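Nuclear RNA export factor 2 (Drosophila melanogaster, PDB 6MRK) works with piwi and Nxt1 in cotranscriptional transposon silencing in the ovary, may take part in mRNA export, and is represented here by its NTF2-like domain. Local coordinates at residues A[68-72]-A[101-105]; A[21-25]-A[35-39]; A[2-8]-A[113-119]. All coordinates share one frame; numbering follows the deposited sequence.

Contact 1 of 3, residues A[68-72]-A[101-105]; sequences KYNRH and QLPRV
P103 and Y69 form a CH-pi contact: CD of P103 lies over one face of the Y69 ring, 4.1 Å from its centroid and 27° off the normal, with CG nearer the phenol end, around CZ and OH. With CG of Y69 beside the backbone N (chi1 -60°), the ring runs out from the C-terminal part of helix 59-70 toward the start of strand 104-119, and its OH also comes to within 3.8 Å of V105 CG1.

Aliphatic contacts fill in around this pair. CB of K68 meets P103 CD at 3.8 Å, whereas the remainder of the lysine leads away. A single methyl of L102, CD2, is shared three ways, lying 4.1 Å from Y69 CD1, near H72 CD2 and against the backbone O of K68.

Two flat polar groups meet beside it: the imidazole of H72 and the side chain of Q101 cross at about a right angle, ring and amide planes 78° apart.

The two segments share no direct hydrogen bond; a water links them. It donates to P103 O at 2.7 Å and bonds weakly to Y69 OH, a hydroxyl that also has a weak bond to D134 on strand 123-135. R32 donates to the carbonyl oxygens of both L102 and P103.

Cohesion here therefore comes mainly from a proline on an aromatic face and from a shared leucine methyl, with the phenol hydroxyl turned to water and a carboxylate at the border of the apolar patch.

Contact 2 of 3, residues A[21-25]-A[35-39]; sequences NYLRE and LYKYY
Between E25 on helix 12-27 and L35 the backbones come nearest, their CA atoms 7.4 Å apart; 36-38 are coiled like a helix but lack its regular hydrogen bonding. Y22 has the largest share of the contact. Its CG is anti to the backbone N (chi1 177°), which sends the ring out from the helix among L35, Y38 and Y39. Ring carbon CD2 of Y22 lies over one face of Y38, 3.5 Å from its CE2; the two planes stand at 59°, an oblique pairing, and K37 CG lies over the rim of the opposite face of Y38. At the far end Y39 OH donates to Y22 OH at 3.0 Å, with the Y22 oxygen at the edge of the Y39 ring and near its plane. E25 and L35 pass antiparallel to each other, CG of E25 3.8 Å from L35 CD2. E25 OE1 and K37 NZ are 4.3 Å apart, beyond a salt bridge, though their charges may still attract weakly. Y22 also meets F160 edge-to-face, and Y22, Y38 and Y39 all touch I180 on strand 176-188. A long N-terminal helix and its following loop, packed together against a strongly curved sheet, are characteristic of the NTF2-like fold.

Contact 3 of 3, residues A[2-8]-A[113-119]; sequences QKNFLCD and QTDVMHY
Asparagine N4 stands in for a backbone carbonyl: its OD1 accepts T114 N at 2.9 Å, where a regular parallel strand pair would use main-chain oxygen. The donor sits 46° out of the amide's carbonyl plane, so no lone pair is met squarely. In the opposite direction, Q113 accepts a bond from K3. Its extended chain lays OE1 3.3 Å from K3 N, this time in the carbonyl plane and on a lone pair, though the N-H...O angle of 136° leaves the bond bent. Side-chain amides of both segments thus prolong the pairing toward the N-terminus.

Backbone bonds follow, the last of them bent: F5 N to T114 O at 2.9 Å, V116 N to F5 O at 3.2 Å and C7 N to V116 O at 3.1 Å. F5 and D115 share one face of the sheet. CG of F5 is anti to the backbone N (chi1 -178°), and the ring passes by V116 O to reach M117, whose SD lies 4.1 Å from F5 CD2 in an oblique Met-aromatic contact. On the other face L6 and V116 run alongside in one direction, L6 CD1 3.6 Å from V116 CG2. Beyond them C7 CB rests on V116 CG1.

The face of F5 and D115 meets the chain of another protein; both carboxylate oxygens of D115 are bound from there, OD1 in a salt bridge to a basic side chain and OD2 by a hydrogen bond to a polar one. Helix 12-27 packs through V15 and L19 on the T114 and V116 face, and strand 123-135 pairs antiparallel along the other edge of strand 104-119.

Overall arrangement
Contact 3 joins the two ends of a long loop of chain, and contacts 2 and 1 lie inside it, closing one after the other. Contacts 1 and 3 share strand 104-119, at its beginning and its end, with centres about 27 Å apart on opposite sides of the chain's centre. The centre of contact 2 lies about 17 Å from that of contact 1 and 20 Å from that of contact 3. Contact 1 joins helix 59-70 to the start of strand 104-119, contact 2 joins helix 12-27 to the loop before strand 44-49, and contact 3 adds the N-terminal strand to the curved sheet, whose face bearing F5 and D115 also meets the other protein chain.

Contact 1 of 3, residues A[68-72]-A[101-105]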
loop_
_atom_site.group_PDB
_atom_site.type_symbol
_atom_site.label_atom_id
_atom_site.label_comp_id
_atom_site.label_asym_id
_atom_site.label_seq_id
_atom_site.Cartn_x
_atom_site.Cartn_y
_atom_site.Cartn_z
ATOM N N LYS A 68 -13.029 -8.087 -12.462
ATOM C CA LYS A 68 -13.524 -8.461 -11.117
ATOM C C LYS A 68 -12.945 -7.484 -10.089
ATOM O O LYS A 68 -13.633 -7.204 -9.085
ATOM C CB LYS A 68 -13.132 -9.902 -10.785
ATOM C CG LYS A 68 -13.650 -10.952 -11.752
ATOM C CD LYS A 68 -15.133 -11.210 -11.642
ATOM C CE LYS A 68 -15.608 -12.207 -12.683
ATOM N NZ LYS A 68 -17.001 -11.943 -13.121
ATOM N N TYR A 69 -11.714 -7.021 -10.328
ATOM C CA TYR A 69 -10.979 -6.036 -9.491
ATOM C C TYR A 69 -11.285 -4.629 -9.995
ATOM O O TYR A 69 -11.626 -3.755 -9.186
ATOM C CB TYR A 69 -9.465 -6.276 -9.531
ATOM C CG TYR A 69 -9.062 -7.639 -9.037
ATOM C CD1 TYR A 69 -8.976 -7.908 -7.680
ATOM C CD2 TYR A 69 -8.820 -8.678 -9.930
ATOM C CE1 TYR A 69 -8.640 -9.171 -7.223
ATOM C CE2 TYR A 69 -8.490 -9.950 -9.486
ATOM C CZ TYR A 69 -8.390 -10.196 -8.124
ATOM O OH TYR A 69 -8.034 -11.437 -7.663
ATOM N N ASN A 70 -11.164 -4.443 -11.306
ATOM C CA ASN A 70 -11.301 -3.122 -11.972
ATOM C C ASN A 70 -12.651 -2.475 -11.656
ATOM O O ASN A 70 -12.687 -1.231 -11.490
ATOM C CB ASN A 70 -11.138 -3.222 -13.485
ATOM C CG ASN A 70 -9.740 -2.839 -13.904
ATOM O OD1 ASN A 70 -9.302 -1.719 -13.634
ATOM N ND2 ASN A 70 -9.028 -3.759 -14.535
ATOM N N ARG A 71 -13.730 -3.252 -11.601
ATOM C CA ARG A 71 -15.085 -2.665 -11.421
ATOM C C ARG A 71 -15.145 -1.881 -10.106
ATOM O O ARG A 71 -16.076 -1.080 -9.957
ATOM C CB ARG A 71 -16.195 -3.718 -11.464
ATOM C CG ARG A 71 -16.019 -4.873 -10.494
ATOM C CD ARG A 71 -17.337 -5.573 -10.273
ATOM N NE ARG A 71 -17.864 -6.078 -11.542
ATOM C CZ ARG A 71 -18.141 -7.352 -11.836
ATOM N NH1 ARG A 71 -17.959 -8.327 -10.951
ATOM N NH2 ARG A 71 -18.624 -7.638 -13.032
ATOM N N HIS A 72 -14.187 -2.088 -9.203
ATOM C CA HIS A 72 -14.135 -1.441 -7.868
ATOM C C HIS A 72 -12.923 -0.520 -7.745
ATOM O O HIS A 72 -12.793 0.139 -6.680
ATOM C CB HIS A 72 -14.027 -2.505 -6.777
ATOM C CG HIS A 72 -15.147 -3.486 -6.764
ATOM N ND1 HIS A 72 -16.436 -3.117 -6.418
ATOM C CD2 HIS A 72 -15.172 -4.810 -7.024
ATOM C CE1 HIS A 72 -17.217 -4.173 -6.485
ATOM N NE2 HIS A 72 -16.460 -5.227 -6.851
ATOM N N GLN A 101 -16.860 -9.814 -2.975
ATOM C CA GLN A 101 -17.151 -9.797 -4.426
ATOM C C GLN A 101 -15.892 -10.099 -5.224
ATOM O O GLN A 101 -16.008 -10.274 -6.455
ATOM C CB GLN A 101 -17.647 -8.425 -4.850
ATOM C CG GLN A 101 -18.770 -7.926 -3.969
ATOM C CD GLN A 101 -19.421 -6.714 -4.570
ATOM O OE1 GLN A 101 -19.521 -5.670 -3.938
ATOM N NE2 GLN A 101 -19.829 -6.826 -5.819
ATOM N N LEU A 102 -14.732 -10.091 -4.571
ATOM C CA LEU A 102 -13.449 -10.306 -5.270
ATOM C C LEU A 102 -13.313 -11.799 -5.517
ATOM O O LEU A 102 -13.976 -12.623 -4.888
ATOM C CB LEU A 102 -12.307 -9.734 -4.434
ATOM C CG LEU A 102 -12.400 -8.234 -4.162
ATOM C CD1 LEU A 102 -11.244 -7.789 -3.286
ATOM C CD2 LEU A 102 -12.418 -7.441 -5.460
ATOM N N PRO A 103 -12.522 -12.196 -6.525
ATOM C CA PRO A 103 -12.334 -13.613 -6.806
ATOM C C PRO A 103 -11.604 -14.354 -5.687
ATOM O O PRO A 103 -10.985 -13.757 -4.854
ATOM C CB PRO A 103 -11.480 -13.635 -8.081
ATOM C CG PRO A 103 -10.851 -12.258 -8.140
ATOM C CD PRO A 103 -11.847 -11.317 -7.494
ATOM N N ARG A 104 -11.697 -15.669 -5.744
ATOM C CA ARG A 104 -10.902 -16.581 -4.904
ATOM C C ARG A 104 -9.442 -16.474 -5.330
ATOM O O ARG A 104 -9.186 -16.328 -6.546
ATOM C CB ARG A 104 -11.395 -18.014 -5.080
ATOM C CG ARG A 104 -11.085 -18.870 -3.872
ATOM C CD ARG A 104 -11.629 -20.254 -4.039
ATOM N NE ARG A 104 -10.959 -21.108 -3.077
ATOM C CZ ARG A 104 -11.322 -22.346 -2.779
ATOM N NH1 ARG A 104 -12.361 -22.902 -3.381
ATOM N NH2 ARG A 104 -10.640 -23.027 -1.877
ATOM N N VAL A 105 -8.528 -16.556 -4.367
ATOM C CA VAL A 105 -7.065 -16.515 -4.644
ATOM C C VAL A 105 -6.395 -17.646 -3.865
ATOM O O VAL A 105 -7.071 -18.286 -3.061
ATOM C CB VAL A 105 -6.455 -15.138 -4.302
ATOM C CG1 VAL A 105 -7.111 -14.010 -5.086
ATOM C CG2 VAL A 105 -6.504 -14.847 -2.808
HETATM O O HOH W 1 -9.219 -11.720 -4.530
#

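Contact 2 of 3, residues A[21-25]-A[35-39]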
loop_
_atom_site.group_PDB
_atom_site.type_symbol
_atom_site.label_atom_id
_atom_site.label_comp_id
_atom_site.label_asym_id
_atom_site.label_seq_id
_atom_site.Cartn_x
_atom_site.Cartn_y
_atom_site.Cartn_z
ATOM N N ASN A 21 -1.663 -15.054 8.567
ATOM C CA ASN A 21 -2.989 -15.606 8.966
ATOM C C ASN A 21 -4.087 -14.894 8.169
ATOM O O ASN A 21 -4.942 -15.577 7.574
ATOM C CB ASN A 21 -3.242 -15.514 10.475
ATOM C CG ASN A 21 -2.521 -16.594 11.256
ATOM O OD1 ASN A 21 -2.330 -17.705 10.769
ATOM N ND2 ASN A 21 -2.091 -16.280 12.462
ATOM N N TYR A 22 -4.064 -13.564 8.164
ATOM C CA TYR A 22 -4.987 -12.699 7.387
ATOM C C TYR A 22 -5.023 -13.101 5.904
ATOM O O TYR A 22 -6.108 -13.207 5.353
ATOM C CB TYR A 22 -4.562 -11.231 7.462
ATOM C CG TYR A 22 -5.461 -10.379 6.618
ATOM C CD1 TYR A 22 -5.302 -10.345 5.243
ATOM C CD2 TYR A 22 -6.550 -9.736 7.172
ATOM C CE1 TYR A 22 -6.173 -9.635 4.435
ATOM C CE2 TYR A 22 -7.432 -9.016 6.382
ATOM C CZ TYR A 22 -7.245 -8.963 5.003
ATOM O OH TYR A 22 -8.088 -8.247 4.190
ATOM N N LEU A 23 -3.865 -13.243 5.253
ATOM C CA LEU A 23 -3.765 -13.659 3.828
ATOM C C LEU A 23 -4.394 -15.041 3.654
ATOM O O LEU A 23 -5.215 -15.203 2.744
ATOM C CB LEU A 23 -2.296 -13.662 3.391
ATOM C CG LEU A 23 -1.827 -12.424 2.631
ATOM C CD1 LEU A 23 -2.569 -11.180 3.050
ATOM C CD2 LEU A 23 -0.343 -12.203 2.811
ATOM N N ARG A 24 -4.036 -16.014 4.493
ATOM C CA ARG A 24 -4.595 -17.381 4.371
ATOM C C ARG A 24 -6.118 -17.327 4.488
ATOM O O ARG A 24 -6.766 -18.116 3.810
ATOM C CB ARG A 24 -3.996 -18.324 5.409
ATOM C CG ARG A 24 -2.746 -19.039 4.915
ATOM C CD ARG A 24 -1.960 -19.640 6.071
ATOM N NE ARG A 24 -0.612 -20.112 5.734
ATOM C CZ ARG A 24 0.524 -19.723 6.328
ATOM N NH1 ARG A 24 0.518 -18.827 7.303
ATOM N NH2 ARG A 24 1.678 -20.246 5.943
ATOM N N GLU A 25 -6.671 -16.438 5.306
ATOM C CA GLU A 25 -8.128 -16.407 5.580
ATOM C C GLU A 25 -8.878 -15.596 4.522
ATOM O O GLU A 25 -10.106 -15.752 4.451
ATOM C CB GLU A 25 -8.383 -15.822 6.959
ATOM C CG GLU A 25 -9.800 -16.033 7.443
ATOM C CD GLU A 25 -9.919 -15.940 8.959
ATOM O OE1 GLU A 25 -8.876 -15.699 9.633
ATOM O OE2 GLU A 25 -11.046 -16.106 9.470
ATOM N N LEU A 35 -13.340 -12.036 8.145
ATOM C CA LEU A 35 -12.347 -10.946 8.309
ATOM C C LEU A 35 -13.052 -9.727 8.892
ATOM O O LEU A 35 -12.384 -8.705 9.052
ATOM C CB LEU A 35 -11.712 -10.606 6.959
ATOM C CG LEU A 35 -11.057 -11.772 6.223
ATOM C CD1 LEU A 35 -10.714 -11.383 4.796
ATOM C CD2 LEU A 35 -9.820 -12.245 6.956
ATOM N N TYR A 36 -14.349 -9.834 9.184
ATOM C CA TYR A 36 -15.147 -8.715 9.748
ATOM C C TYR A 36 -14.465 -8.254 11.043
ATOM O O TYR A 36 -14.557 -7.059 11.362
ATOM C CB TYR A 36 -16.622 -9.108 9.937
ATOM C CG TYR A 36 -17.496 -7.994 10.467
ATOM C CD1 TYR A 36 -17.830 -6.896 9.682
ATOM C CD2 TYR A 36 -17.955 -8.014 11.776
ATOM C CE1 TYR A 36 -18.601 -5.859 10.179
ATOM C CE2 TYR A 36 -18.736 -6.990 12.288
ATOM C CZ TYR A 36 -19.051 -5.909 11.488
ATOM O OH TYR A 36 -19.825 -4.911 11.995
ATOM N N LYS A 37 -13.755 -9.164 11.724
ATOM C CA LYS A 37 -13.173 -8.931 13.073
ATOM C C LYS A 37 -12.038 -7.915 13.021
ATOM O O LYS A 37 -11.820 -7.287 14.035
ATOM C CB LYS A 37 -12.647 -10.222 13.703
ATOM C CG LYS A 37 -11.644 -10.988 12.858
ATOM C CD LYS A 37 -10.889 -12.066 13.607
ATOM C CE LYS A 37 -10.482 -13.211 12.705
ATOM N NZ LYS A 37 -10.305 -14.458 13.476
ATOM N N TYR A 38 -11.315 -7.774 11.917
ATOM C CA TYR A 38 -10.118 -6.889 11.874
ATOM C C TYR A 38 -10.525 -5.436 11.669
ATOM O O TYR A 38 -9.730 -4.545 11.966
ATOM C CB TYR A 38 -9.170 -7.194 10.716
ATOM C CG TYR A 38 -8.541 -8.558 10.736
ATOM C CD1 TYR A 38 -7.470 -8.853 11.558
ATOM C CD2 TYR A 38 -9.027 -9.559 9.922
ATOM C CE1 TYR A 38 -6.905 -10.119 11.568
ATOM C CE2 TYR A 38 -8.476 -10.826 9.919
ATOM C CZ TYR A 38 -7.405 -11.100 10.733
ATOM O OH TYR A 38 -6.887 -12.354 10.703
ATOM N N TYR A 39 -11.692 -5.221 11.079
ATOM C CA TYR A 39 -12.098 -3.894 10.563
ATOM C C TYR A 39 -12.946 -3.241 11.644
ATOM O O TYR A 39 -13.419 -3.905 12.564
ATOM C CB TYR A 39 -12.752 -4.022 9.178
ATOM C CG TYR A 39 -11.799 -4.457 8.093
ATOM C CD1 TYR A 39 -11.051 -3.526 7.392
ATOM C CD2 TYR A 39 -11.610 -5.795 7.794
ATOM C CE1 TYR A 39 -10.148 -3.907 6.407
ATOM C CE2 TYR A 39 -10.714 -6.195 6.810
ATOM C CZ TYR A 39 -9.978 -5.248 6.117
ATOM O OH TYR A 39 -9.087 -5.632 5.163
#

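Contact 3 of 3, residues A[2-8]-A[113-119]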
loop_
_atom_site.group_PDB
_atom_site.type_symbol
_atom_site.label_atom_id
_atom_site.label_comp_id
_atom_site.label_asym_id
_atom_site.label_seq_id
_atom_site.Cartn_x
_atom_site.Cartn_y
_atom_site.Cartn_z
ATOM N N GLN A 2 15.447 -11.197 -3.070
ATOM C CA GLN A 2 14.319 -10.928 -2.101
ATOM C C GLN A 2 14.851 -10.343 -0.787
ATOM O O GLN A 2 15.541 -11.088 -0.065
ATOM C CB GLN A 2 13.576 -12.218 -1.772
ATOM C CG GLN A 2 12.880 -12.839 -2.972
ATOM C CD GLN A 2 11.743 -13.725 -2.525
ATOM O OE1 GLN A 2 11.830 -14.390 -1.492
ATOM N NE2 GLN A 2 10.652 -13.715 -3.276
ATOM N N LYS A 3 14.521 -9.082 -0.469
ATOM C CA LYS A 3 14.853 -8.462 0.845
ATOM C C LYS A 3 13.570 -8.010 1.554
ATOM O O LYS A 3 12.704 -7.368 0.917
ATOM C CB LYS A 3 15.827 -7.290 0.727
ATOM C CG LYS A 3 16.859 -7.305 1.843
ATOM C CD LYS A 3 17.623 -6.032 2.045
ATOM C CE LYS A 3 18.495 -5.691 0.860
ATOM N NZ LYS A 3 19.444 -6.772 0.511
ATOM N N ASN A 4 13.467 -8.350 2.838
ATOM C CA ASN A 4 12.383 -7.899 3.739
ATOM C C ASN A 4 12.954 -6.767 4.590
ATOM O O ASN A 4 14.119 -6.852 4.971
ATOM C CB ASN A 4 11.849 -9.037 4.613
ATOM C CG ASN A 4 11.168 -10.119 3.808
ATOM O OD1 ASN A 4 10.596 -9.849 2.761
ATOM N ND2 ASN A 4 11.226 -11.353 4.281
ATOM N N PHE A 5 12.152 -5.750 4.872
ATOM C CA PHE A 5 12.506 -4.677 5.824
ATOM C C PHE A 5 11.787 -4.932 7.161
ATOM O O PHE A 5 10.632 -5.423 7.169
ATOM C CB PHE A 5 12.200 -3.317 5.197
ATOM C CG PHE A 5 12.589 -2.172 6.085
ATOM C CD1 PHE A 5 13.920 -1.931 6.367
ATOM C CD2 PHE A 5 11.627 -1.380 6.683
ATOM C CE1 PHE A 5 14.284 -0.902 7.223
ATOM C CE2 PHE A 5 11.992 -0.357 7.543
ATOM C CZ PHE A 5 13.319 -0.120 7.815
ATOM N N LEU A 6 12.492 -4.662 8.263
ATOM C CA LEU A 6 11.958 -4.742 9.643
ATOM C C LEU A 6 12.328 -3.475 10.414
ATOM O O LEU A 6 13.478 -3.290 10.747
ATOM C CB LEU A 6 12.504 -5.985 10.337
ATOM C CG LEU A 6 11.600 -6.574 11.409
ATOM C CD1 LEU A 6 10.140 -6.512 10.997
ATOM C CD2 LEU A 6 11.998 -8.001 11.695
ATOM N N CYS A 7 11.327 -2.635 10.624
ATOM C CA CYS A 7 11.215 -1.515 11.591
ATOM C C CYS A 7 12.030 -1.749 12.870
ATOM O O CYS A 7 12.913 -0.948 13.196
ATOM C CB CYS A 7 9.744 -1.480 11.985
ATOM S SG CYS A 7 9.120 0.171 12.287
ATOM N N ASP A 8 11.657 -2.804 13.586
ATOM C CA ASP A 8 12.058 -3.134 14.969
ATOM C C ASP A 8 12.046 -4.656 15.027
ATOM O O ASP A 8 11.147 -5.255 14.437
ATOM C CB ASP A 8 11.098 -2.516 15.994
ATOM C CG ASP A 8 11.376 -2.903 17.442
ATOM O OD1 ASP A 8 11.860 -4.035 17.678
ATOM O OD2 ASP A 8 11.111 -2.072 18.326
ATOM N N GLN A 113 7.452 -10.348 -0.215
ATOM C CA GLN A 113 8.437 -9.381 0.315
ATOM C C GLN A 113 7.707 -8.408 1.232
ATOM O O GLN A 113 6.674 -7.867 0.817
ATOM C CB GLN A 113 9.183 -8.716 -0.831
ATOM C CG GLN A 113 10.172 -9.677 -1.468
ATOM C CD GLN A 113 10.880 -9.107 -2.668
ATOM O OE1 GLN A 113 12.081 -8.837 -2.633
ATOM N NE2 GLN A 113 10.129 -8.935 -3.745
ATOM N N THR A 114 8.266 -8.235 2.429
ATOM C CA THR A 114 7.671 -7.603 3.625
ATOM C C THR A 114 8.365 -6.258 3.827
ATOM O O THR A 114 9.574 -6.150 3.571
ATOM C CB THR A 114 7.807 -8.589 4.795
ATOM O OG1 THR A 114 6.496 -9.135 4.887
ATOM C CG2 THR A 114 8.283 -8.004 6.115
ATOM N N ASP A 115 7.632 -5.256 4.274
ATOM C CA ASP A 115 8.230 -3.987 4.754
ATOM C C ASP A 115 7.429 -3.534 5.966
ATOM O O ASP A 115 6.335 -3.024 5.759
ATOM C CB ASP A 115 8.224 -2.889 3.681
ATOM C CG ASP A 115 9.067 -3.190 2.455
ATOM O OD1 ASP A 115 8.602 -4.001 1.625
ATOM O OD2 ASP A 115 10.182 -2.613 2.335
ATOM N N VAL A 116 7.936 -3.734 7.178
ATOM C CA VAL A 116 7.294 -3.163 8.397
ATOM C C VAL A 116 7.880 -1.772 8.593
ATOM O O VAL A 116 9.085 -1.675 8.721
ATOM C CB VAL A 116 7.494 -4.040 9.646
ATOM C CG1 VAL A 116 6.769 -3.437 10.835
ATOM C CG2 VAL A 116 7.047 -5.480 9.421
ATOM N N MET A 117 7.057 -0.735 8.592
ATOM C CA MET A 117 7.551 0.653 8.437
ATOM C C MET A 117 7.372 1.434 9.738
ATOM O O MET A 117 8.143 2.380 9.928
ATOM C CB MET A 117 6.813 1.373 7.308
ATOM C CG MET A 117 6.835 0.607 5.989
ATOM S SD MET A 117 8.424 0.585 5.093
ATOM C CE MET A 117 8.947 2.295 5.231
ATOM N N HIS A 118 6.383 1.088 10.568
ATOM C CA HIS A 118 6.189 1.645 11.932
ATOM C C HIS A 118 5.794 0.516 12.865
ATOM O O HIS A 118 5.195 -0.460 12.402
ATOM C CB HIS A 118 5.145 2.749 11.957
ATOM C CG HIS A 118 5.490 3.847 11.016
ATOM N ND1 HIS A 118 4.531 4.553 10.305
ATOM C CD2 HIS A 118 6.687 4.325 10.617
ATOM C CE1 HIS A 118 5.126 5.439 9.530
ATOM N NE2 HIS A 118 6.455 5.322 9.711
ATOM N N TYR A 119 6.152 0.636 14.130
ATOM C CA TYR A 119 5.735 -0.345 15.148
ATOM C C TYR A 119 5.903 0.256 16.532
ATOM O O TYR A 119 7.013 0.629 16.866
ATOM C CB TYR A 119 6.544 -1.624 15.001
ATOM C CG TYR A 119 6.203 -2.666 16.027
ATOM C CD1 TYR A 119 5.163 -3.550 15.833
ATOM C CD2 TYR A 119 6.929 -2.767 17.197
ATOM C CE1 TYR A 119 4.870 -4.528 16.769
ATOM C CE2 TYR A 119 6.649 -3.729 18.148
ATOM C CZ TYR A 119 5.618 -4.620 17.932
ATOM O OH TYR A 119 5.358 -5.568 18.878
#